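Local coordinates for peptidoglycan D,D-transpeptidase PbpA (PDB 3UPN), which probably cross-links peptidoglycan strands of the mycobacterial cell wall as a penicillin-binding D,D-transpeptidase and takes part in the regulation of cell length, at residues Gly103-Thr108 / Gly340-Pro345; Ile332-Tyr337 / Thr353-Gln358. All blocks are in the same frame, centred on the assembly; numbering follows the deposited sequence.

In the fold
Strand 339-343 follows strand 332-334 in the chain, so segment 340-345 of contact 1 lies between the two segments of contact 2, while its partner 103-108 comes from far earlier in the sequence. Contact 1, partly buried, joins strands 104-107 and 339-343 inside a six-stranded mixed sheet, and backbone hydrogen bonds dominate it. Contact 2 lies at the surface, where a two-stranded antiparallel pair opens into loops; only two backbone hydrogen bonds link its segments, and long side chains do most of the packing. Their centres are about 19 Å apart, yet they touch: Gly340 O lies 2.9 Å from Thr353 N, probably hydrogen-bonded. Both lie away from the predicted nucleophile, Ser193.

Contact 1: Gly103-Thr108 / Gly340-Pro345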
ATOM      1  N   GLY A 103      -2.823 -20.743  18.991  1.00 43.23           N
ATOM      2  CA  GLY A 103      -1.510 -20.125  18.810  1.00 42.63           C
ATOM      3  C   GLY A 103      -1.593 -18.627  18.526  1.00 41.63           C
ATOM      4  O   GLY A 103      -2.689 -18.069  18.449  1.00 40.65           O
ATOM      5  N   ASN A 104      -0.426 -17.993  18.386  1.00 41.19           N
ATOM      6  CA  ASN A 104      -0.308 -16.555  18.137  1.00 40.68           C
ATOM      7  C   ASN A 104       0.232 -16.250  16.754  1.00 40.03           C
ATOM      8  O   ASN A 104       1.044 -17.011  16.200  1.00 40.03           O
ATOM      9  CB  ASN A 104       0.593 -15.885  19.181  1.00 41.18           C
ATOM     10  CG  ASN A 104      -0.098 -15.705  20.515  1.00 43.00           C
ATOM     11  OD1 ASN A 104      -1.198 -16.194  20.725  1.00 42.97           O
ATOM     12  ND2 ASN A 104       0.545 -14.987  21.422  1.00 46.49           N
ATOM     13  N   VAL A 105      -0.246 -15.136  16.206  1.00 38.92           N
ATOM     14  CA  VAL A 105       0.215 -14.601  14.932  1.00 38.38           C
ATOM     15  C   VAL A 105       0.926 -13.279  15.183  1.00 38.53           C
ATOM     16  O   VAL A 105       0.289 -12.288  15.539  1.00 38.18           O
ATOM     17  CB  VAL A 105      -0.962 -14.395  13.957  1.00 37.96           C
ATOM     18  CG1 VAL A 105      -0.480 -13.752  12.648  1.00 37.17           C
ATOM     19  CG2 VAL A 105      -1.657 -15.727  13.682  1.00 36.37           C
ATOM     20  N   ASP A 106       2.248 -13.272  15.020  1.00 39.10           N
ATOM     21  CA  ASP A 106       3.028 -12.039  15.153  1.00 38.99           C
ATOM     22  C   ASP A 106       3.219 -11.384  13.787  1.00 37.79           C
ATOM     23  O   ASP A 106       3.926 -11.919  12.924  1.00 37.60           O
ATOM     24  CB  ASP A 106       4.400 -12.294  15.798  1.00 40.71           C
ATOM     25  CG  ASP A 106       4.311 -12.872  17.220  1.00 44.04           C
ATOM     26  OD1 ASP A 106       3.230 -12.801  17.880  1.00 47.31           O
ATOM     27  OD2 ASP A 106       5.357 -13.394  17.688  1.00 45.88           O
ATOM     28  N   THR A 107       2.590 -10.221  13.606  1.00 36.37           N
ATOM     29  CA  THR A 107       2.645  -9.464  12.353  1.00 34.67           C
ATOM     30  C   THR A 107       3.947  -8.685  12.250  1.00 34.26           C
ATOM     31  O   THR A 107       4.693  -8.569  13.228  1.00 33.71           O
ATOM     32  CB  THR A 107       1.457  -8.454  12.209  1.00 34.05           C
ATOM     33  OG1 THR A 107       1.614  -7.402  13.157  1.00 34.25           O
ATOM     34  CG2 THR A 107       0.110  -9.124  12.453  1.00 33.86           C
ATOM     35  N   THR A 108       4.189  -8.150  11.052  1.00 33.62           N
ATOM     36  CA  THR A 108       5.336  -7.296  10.754  1.00 34.28           C
ATOM     37  C   THR A 108       5.036  -5.803  10.998  1.00 34.30           C
ATOM     38  O   THR A 108       5.928  -4.957  10.852  1.00 34.55           O
ATOM     39  CB  THR A 108       5.738  -7.456   9.284  1.00 33.69           C
ATOM     40  OG1 THR A 108       4.573  -7.274   8.469  1.00 33.37           O
ATOM     41  CG2 THR A 108       6.299  -8.841   9.028  1.00 34.97           C
ATOM     42  N   GLY A 340       5.309 -12.108  10.471  1.00 40.18           N
ATOM     43  CA  GLY A 340       6.717 -12.386  10.751  1.00 41.81           C
ATOM     44  C   GLY A 340       6.932 -13.802  11.259  1.00 44.06           C
ATOM     45  O   GLY A 340       7.845 -14.507  10.802  1.00 45.06           O
ATOM     46  N   SER A 341       6.099 -14.225  12.210  1.00 44.59           N
ATOM     47  CA  SER A 341       6.222 -15.558  12.792  1.00 46.24           C
ATOM     48  C   SER A 341       4.903 -16.042  13.401  1.00 46.25           C
ATOM     49  O   SER A 341       4.043 -15.236  13.763  1.00 45.51           O
ATOM     50  CB  SER A 341       7.349 -15.592  13.835  1.00 46.84           C
ATOM     51  OG  SER A 341       6.958 -14.961  15.039  1.00 49.15           O
ATOM     52  N   LEU A 342       4.755 -17.364  13.476  1.00 47.02           N
ATOM     53  CA  LEU A 342       3.625 -18.007  14.148  1.00 47.25           C
ATOM     54  C   LEU A 342       4.120 -18.732  15.399  1.00 48.80           C
ATOM     55  O   LEU A 342       5.087 -19.500  15.329  1.00 49.43           O
ATOM     56  CB  LEU A 342       2.933 -18.993  13.202  1.00 46.85           C
ATOM     57  CG  LEU A 342       2.484 -18.476  11.837  1.00 45.66           C
ATOM     58  CD1 LEU A 342       2.146 -19.629  10.933  1.00 44.61           C
ATOM     59  CD2 LEU A 342       1.293 -17.513  11.969  1.00 44.53           C
ATOM     60  N   LYS A 343       3.467 -18.470  16.532  1.00 49.45           N
ATOM     61  CA  LYS A 343       3.782 -19.119  17.815  1.00 51.55           C
ATOM     62  C   LYS A 343       2.697 -20.100  18.254  1.00 52.26           C
ATOM     63  O   LYS A 343       1.557 -20.040  17.781  1.00 51.55           O
ATOM     64  CB  LYS A 343       3.982 -18.078  18.928  1.00 51.67           C
ATOM     65  CG  LYS A 343       5.436 -17.630  19.152  1.00 53.85           C
ATOM     66  CD  LYS A 343       5.912 -16.638  18.104  1.00 53.80           C
ATOM     67  CE  LYS A 343       7.352 -16.193  18.362  1.00 55.59           C
ATOM     68  NZ  LYS A 343       8.373 -17.098  17.724  1.00 58.93           N
ATOM     69  N   GLY A 344       3.070 -21.008  19.153  1.00 54.03           N
ATOM     70  CA  GLY A 344       2.115 -21.842  19.866  1.00 55.16           C
ATOM     71  C   GLY A 344       1.716 -21.161  21.162  1.00 56.19           C
ATOM     72  O   GLY A 344       2.280 -20.123  21.514  1.00 55.81           O
ATOM     73  N   PRO A 345       0.722 -21.725  21.878  1.00 57.17           N
ATOM     74  CA  PRO A 345       0.257 -21.144  23.152  1.00 57.97           C
ATOM     75  C   PRO A 345       1.365 -20.954  24.206  1.00 59.68           C
ATOM     76  O   PRO A 345       1.268 -20.070  25.059  1.00 59.64           O
ATOM     77  CB  PRO A 345      -0.799 -22.150  23.636  1.00 58.11           C
ATOM     78  CG  PRO A 345      -0.576 -23.397  22.816  1.00 58.48           C
ATOM     79  CD  PRO A 345      -0.051 -22.920  21.506  1.00 57.51           C
TER
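Asp106 CG stands anti to its own carbonyl carbon (chi1 -61°), and across from it the chi2 bend of Lys343 (77°) brings CD and CE past the carboxylate, while the chi4 bend (88°) turns NZ off it; the two side chains cross at about a right angle. Beneath them strands 104-107 and 340-343 form an antiparallel pair within a mixed sheet, interrupted by a classic beta bulge in which Gly340 and Ser341 both face Asp106. Asp106 O takes two donors, Gly340 N at 2.8 Å and Ser341 N at 3.2 Å, both in the carbonyl plane; the bond from Ser341 is the straighter. Asp106 N in turn gives to Ser341 O. Farther along, Asn104 and Lys343 form a second hydrogen-bonded pair. There Lys343 N gives to Asn104 O at 2.8 Å, and Asn104 N gives to Lys343 O.

On the face shared by Val105 and Leu342, the two side chains run alongside each other, with Val105 CG2 3.9 Å from Leu342 CD2. Helix 76-80 packs against this face, Leu79 on Val105 and Ile78 on Leu342. On the other face, Asn104 OD1 accepts from Gln25 N and Asp106 OD1 bonds Thr27 OG1, tying the side chains of strand 104-107 to its other neighbour, strand 26-28, and the residue before it. The pairing thus links the end of the dimerisation region to a strand of the transpeptidase region. No salt bridge joins Asp106 and Lys343: the ammonium turns away toward Asn349, a weak bond, and the aspartate instead meets the aliphatic chain, its OD2 3.3 Å from Lys343 CD.

Contact 2: Ile332-Tyr337 / Thr353-Gln358; sequences ITMRPY and TVRYQQ. Unlike the reference sequence in segment 353-358: Arg355 (reference Gly).
Met334 curls over Gln357 and Arg355, its chain bent at chi2 and chi3. Its CB is 4.1 Å from Tyr356 O; SD then reaches Gln357 CG at 3.5 Å, and the terminal CE settles 3.6 Å from Arg355 CB, also close to the Tyr356 carbonyl. Arg355 differs from the reference sequence, where glycine stands, and its NH1 bonds Ser139 O. Beside SD, Ile332 CG2 packs on the same Gln357 chain. Met334 and Gln357 are a non-hydrogen-bonded pair of a two-stranded antiparallel sheet, flanked by backbone bonds from Gln358 N to Thr333 O (2.7 Å) and from Arg335 N to Tyr356 O (2.8 Å), the latter almost straight at 171°. Away from the methionine, Arg335 CB lies on Gln358 CG, and the arginine bends at chi3 to bring NH2 to Tyr356 CD2, the guanidinium nearly perpendicular to the phenol ring. Where the chains diverge, Tyr337 and Thr353 pass in opposing senses. Thr353 OG1 is held by Val339 O, while CG2 makes a CH-pi contact over one face of the Tyr337 ring, 4.0 Å from its centroid and offset toward CD1.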
ATOM      1  N   ILE A 332      15.879  -4.403  -6.841  1.00 37.57           N
ATOM      2  CA  ILE A 332      15.365  -5.729  -6.459  1.00 38.59           C
ATOM      3  C   ILE A 332      14.079  -5.655  -5.614  1.00 38.25           C
ATOM      4  O   ILE A 332      14.057  -5.031  -4.549  1.00 37.72           O
ATOM      5  CB  ILE A 332      16.438  -6.541  -5.685  1.00 39.62           C
ATOM      6  CG1 ILE A 332      17.629  -6.856  -6.612  1.00 41.10           C
ATOM      7  CG2 ILE A 332      15.816  -7.821  -5.039  1.00 38.47           C
ATOM      8  CD1 ILE A 332      18.872  -7.329  -5.898  1.00 43.18           C
ATOM      9  N   THR A 333      13.025  -6.313  -6.097  1.00 38.78           N
ATOM     10  CA  THR A 333      11.758  -6.419  -5.364  1.00 38.52           C
ATOM     11  C   THR A 333      11.797  -7.536  -4.328  1.00 39.18           C
ATOM     12  O   THR A 333      11.999  -8.702  -4.667  1.00 39.73           O
ATOM     13  CB  THR A 333      10.560  -6.672  -6.321  1.00 38.73           C
ATOM     14  OG1 THR A 333      10.604  -5.729  -7.401  1.00 38.43           O
ATOM     15  CG2 THR A 333       9.191  -6.528  -5.567  1.00 37.42           C
ATOM     16  N   MET A 334      11.605  -7.178  -3.062  1.00 39.06           N
ATOM     17  CA  MET A 334      11.385  -8.185  -2.014  1.00 39.01           C
ATOM     18  C   MET A 334       9.884  -8.481  -1.916  1.00 38.18           C
ATOM     19  O   MET A 334       9.058  -7.577  -2.052  1.00 37.26           O
ATOM     20  CB  MET A 334      11.926  -7.702  -0.673  1.00 39.25           C
ATOM     21  CG  MET A 334      13.415  -7.397  -0.657  1.00 40.76           C
ATOM     22  SD  MET A 334      14.441  -8.820  -1.070  1.00 45.10           S
ATOM     23  CE  MET A 334      14.110  -9.939   0.293  1.00 44.76           C
ATOM     24  N   ARG A 335       9.538  -9.749  -1.726  1.00 38.39           N
ATOM     25  CA  ARG A 335       8.132 -10.181  -1.659  1.00 38.01           C
ATOM     26  C   ARG A 335       7.476  -9.599  -0.411  1.00 36.15           C
ATOM     27  O   ARG A 335       7.954  -9.831   0.692  1.00 35.46           O
ATOM     28  CB  ARG A 335       8.054 -11.702  -1.608  1.00 39.49           C
ATOM     29  CG  ARG A 335       6.633 -12.233  -1.413  1.00 41.84           C
ATOM     30  CD  ARG A 335       6.658 -13.710  -1.121  1.00 47.19           C
ATOM     31  NE  ARG A 335       7.360 -14.433  -2.181  1.00 51.69           N
ATOM     32  CZ  ARG A 335       7.220 -15.732  -2.434  1.00 53.58           C
ATOM     33  NH1 ARG A 335       6.382 -16.477  -1.719  1.00 54.25           N
ATOM     34  NH2 ARG A 335       7.905 -16.279  -3.422  1.00 54.99           N
ATOM     35  N   PRO A 336       6.404  -8.813  -0.582  1.00 35.55           N
ATOM     36  CA  PRO A 336       5.786  -8.203   0.612  1.00 34.91           C
ATOM     37  C   PRO A 336       5.121  -9.265   1.484  1.00 34.54           C
ATOM     38  O   PRO A 336       4.432 -10.132   0.955  1.00 34.99           O
ATOM     39  CB  PRO A 336       4.732  -7.253   0.025  1.00 34.32           C
ATOM     40  CG  PRO A 336       5.047  -7.146  -1.415  1.00 35.23           C
ATOM     41  CD  PRO A 336       5.702  -8.427  -1.816  1.00 35.17           C
ATOM     42  N   TYR A 337       5.352  -9.219   2.796  1.00 34.22           N
ATOM     43  CA  TYR A 337       4.662 -10.119   3.734  1.00 33.81           C
ATOM     44  C   TYR A 337       4.212  -9.431   5.023  1.00 33.24           C
ATOM     45  O   TYR A 337       4.862  -8.496   5.508  1.00 33.23           O
ATOM     46  CB  TYR A 337       5.508 -11.372   4.059  1.00 33.99           C
ATOM     47  CG  TYR A 337       6.776 -11.102   4.853  1.00 33.96           C
ATOM     48  CD1 TYR A 337       6.816 -11.323   6.223  1.00 32.98           C
ATOM     49  CD2 TYR A 337       7.951 -10.653   4.221  1.00 33.85           C
ATOM     50  CE1 TYR A 337       7.975 -11.085   6.963  1.00 32.73           C
ATOM     51  CE2 TYR A 337       9.122 -10.409   4.958  1.00 33.28           C
ATOM     52  CZ  TYR A 337       9.124 -10.633   6.327  1.00 33.84           C
ATOM     53  OH  TYR A 337      10.259 -10.416   7.081  1.00 33.72           O
ATOM     54  N   THR A 353       8.945 -16.500   9.016  1.00 54.84           N
ATOM     55  CA  THR A 353       8.973 -16.069   7.621  1.00 54.47           C
ATOM     56  C   THR A 353      10.394 -15.659   7.231  1.00 55.40           C
ATOM     57  O   THR A 353      11.092 -14.962   7.976  1.00 55.44           O
ATOM     58  CB  THR A 353       7.971 -14.910   7.337  1.00 53.00           C
ATOM     59  OG1 THR A 353       6.748 -15.146   8.047  1.00 51.83           O
ATOM     60  CG2 THR A 353       7.661 -14.809   5.845  1.00 51.89           C
ATOM     61  N   VAL A 354      10.841 -16.126   6.079  1.00 56.60           N
ATOM     62  CA  VAL A 354      12.140 -15.679   5.577  1.00 58.03           C
ATOM     63  C   VAL A 354      11.944 -14.862   4.303  1.00 57.66           C
ATOM     64  O   VAL A 354      11.218 -15.268   3.392  1.00 57.07           O
ATOM     65  CB  VAL A 354      13.207 -16.830   5.486  1.00 59.57           C
ATOM     66  CG1 VAL A 354      12.554 -18.228   5.470  1.00 60.24           C
ATOM     67  CG2 VAL A 354      14.182 -16.618   4.318  1.00 60.49           C
ATOM     68  N   ARG A 355      12.545 -13.674   4.297  1.00 58.39           N
ATOM     69  CA  ARG A 355      12.435 -12.728   3.192  1.00 58.77           C
ATOM     70  C   ARG A 355      12.872 -13.373   1.870  1.00 59.61           C
ATOM     71  O   ARG A 355      13.766 -14.233   1.839  1.00 60.82           O
ATOM     72  CB  ARG A 355      13.252 -11.467   3.491  1.00 58.39           C
ATOM     73  CG  ARG A 355      14.729 -11.734   3.772  1.00 60.95           C
ATOM     74  CD  ARG A 355      15.583 -10.469   3.784  1.00 61.05           C
ATOM     75  NE  ARG A 355      16.918 -10.757   4.305  1.00 65.41           N
ATOM     76  CZ  ARG A 355      17.953  -9.918   4.260  1.00 68.35           C
ATOM     77  NH1 ARG A 355      17.827  -8.709   3.712  1.00 68.41           N
ATOM     78  NH2 ARG A 355      19.127 -10.290   4.762  1.00 69.92           N
ATOM     79  N   TYR A 356      12.226 -12.962   0.784  1.00 59.52           N
ATOM     80  CA  TYR A 356      12.469 -13.563  -0.515  1.00 60.30           C
ATOM     81  C   TYR A 356      12.536 -12.510  -1.617  1.00 59.22           C
ATOM     82  O   TYR A 356      11.679 -11.619  -1.695  1.00 57.61           O
ATOM     83  CB  TYR A 356      11.390 -14.612  -0.814  1.00 61.50           C
ATOM     84  CG  TYR A 356      11.543 -15.282  -2.157  1.00 63.27           C
ATOM     85  CD1 TYR A 356      12.546 -16.226  -2.379  1.00 65.78           C
ATOM     86  CD2 TYR A 356      10.691 -14.959  -3.211  1.00 63.85           C
ATOM     87  CE1 TYR A 356      12.694 -16.837  -3.620  1.00 67.44           C
ATOM     88  CE2 TYR A 356      10.821 -15.560  -4.453  1.00 65.65           C
ATOM     89  CZ  TYR A 356      11.823 -16.499  -4.654  1.00 66.76           C
ATOM     90  OH  TYR A 356      11.951 -17.090  -5.892  1.00 67.53           O
ATOM     91  N   GLN A 357      13.568 -12.613  -2.457  1.00 58.96           N
ATOM     92  CA  GLN A 357      13.732 -11.702  -3.588  1.00 58.30           C
ATOM     93  C   GLN A 357      12.837 -12.135  -4.742  1.00 58.04           C
ATOM     94  O   GLN A 357      13.046 -13.197  -5.316  1.00 58.94           O
ATOM     95  CB  GLN A 357      15.195 -11.641  -4.030  1.00 59.04           C
ATOM     96  CG  GLN A 357      16.147 -11.198  -2.932  1.00 59.37           C
ATOM     97  CD  GLN A 357      17.579 -11.102  -3.397  1.00 61.02           C
ATOM     98  OE1 GLN A 357      17.891 -11.396  -4.550  1.00 61.45           O
ATOM     99  NE2 GLN A 357      18.463 -10.678  -2.501  1.00 61.63           N
ATOM    100  N   GLN A 358      11.834 -11.319  -5.065  1.00 56.97           N
ATOM    101  CA  GLN A 358      10.842 -11.689  -6.078  1.00 56.98           C
ATOM    102  C   GLN A 358      11.401 -11.632  -7.495  1.00 56.83           C
ATOM    103  O   GLN A 358      11.325 -12.616  -8.241  1.00 57.36           O
ATOM    104  CB  GLN A 358       9.551 -10.866  -5.952  1.00 55.89           C
ATOM    105  CG  GLN A 358       8.441 -11.611  -5.209  1.00 57.12           C
ATOM    106  CD  GLN A 358       7.047 -11.031  -5.450  1.00 56.47           C
ATOM    107  OE1 GLN A 358       6.868  -9.807  -5.551  1.00 57.13           O
ATOM    108  NE2 GLN A 358       6.051 -11.913  -5.535  1.00 56.65           N
TER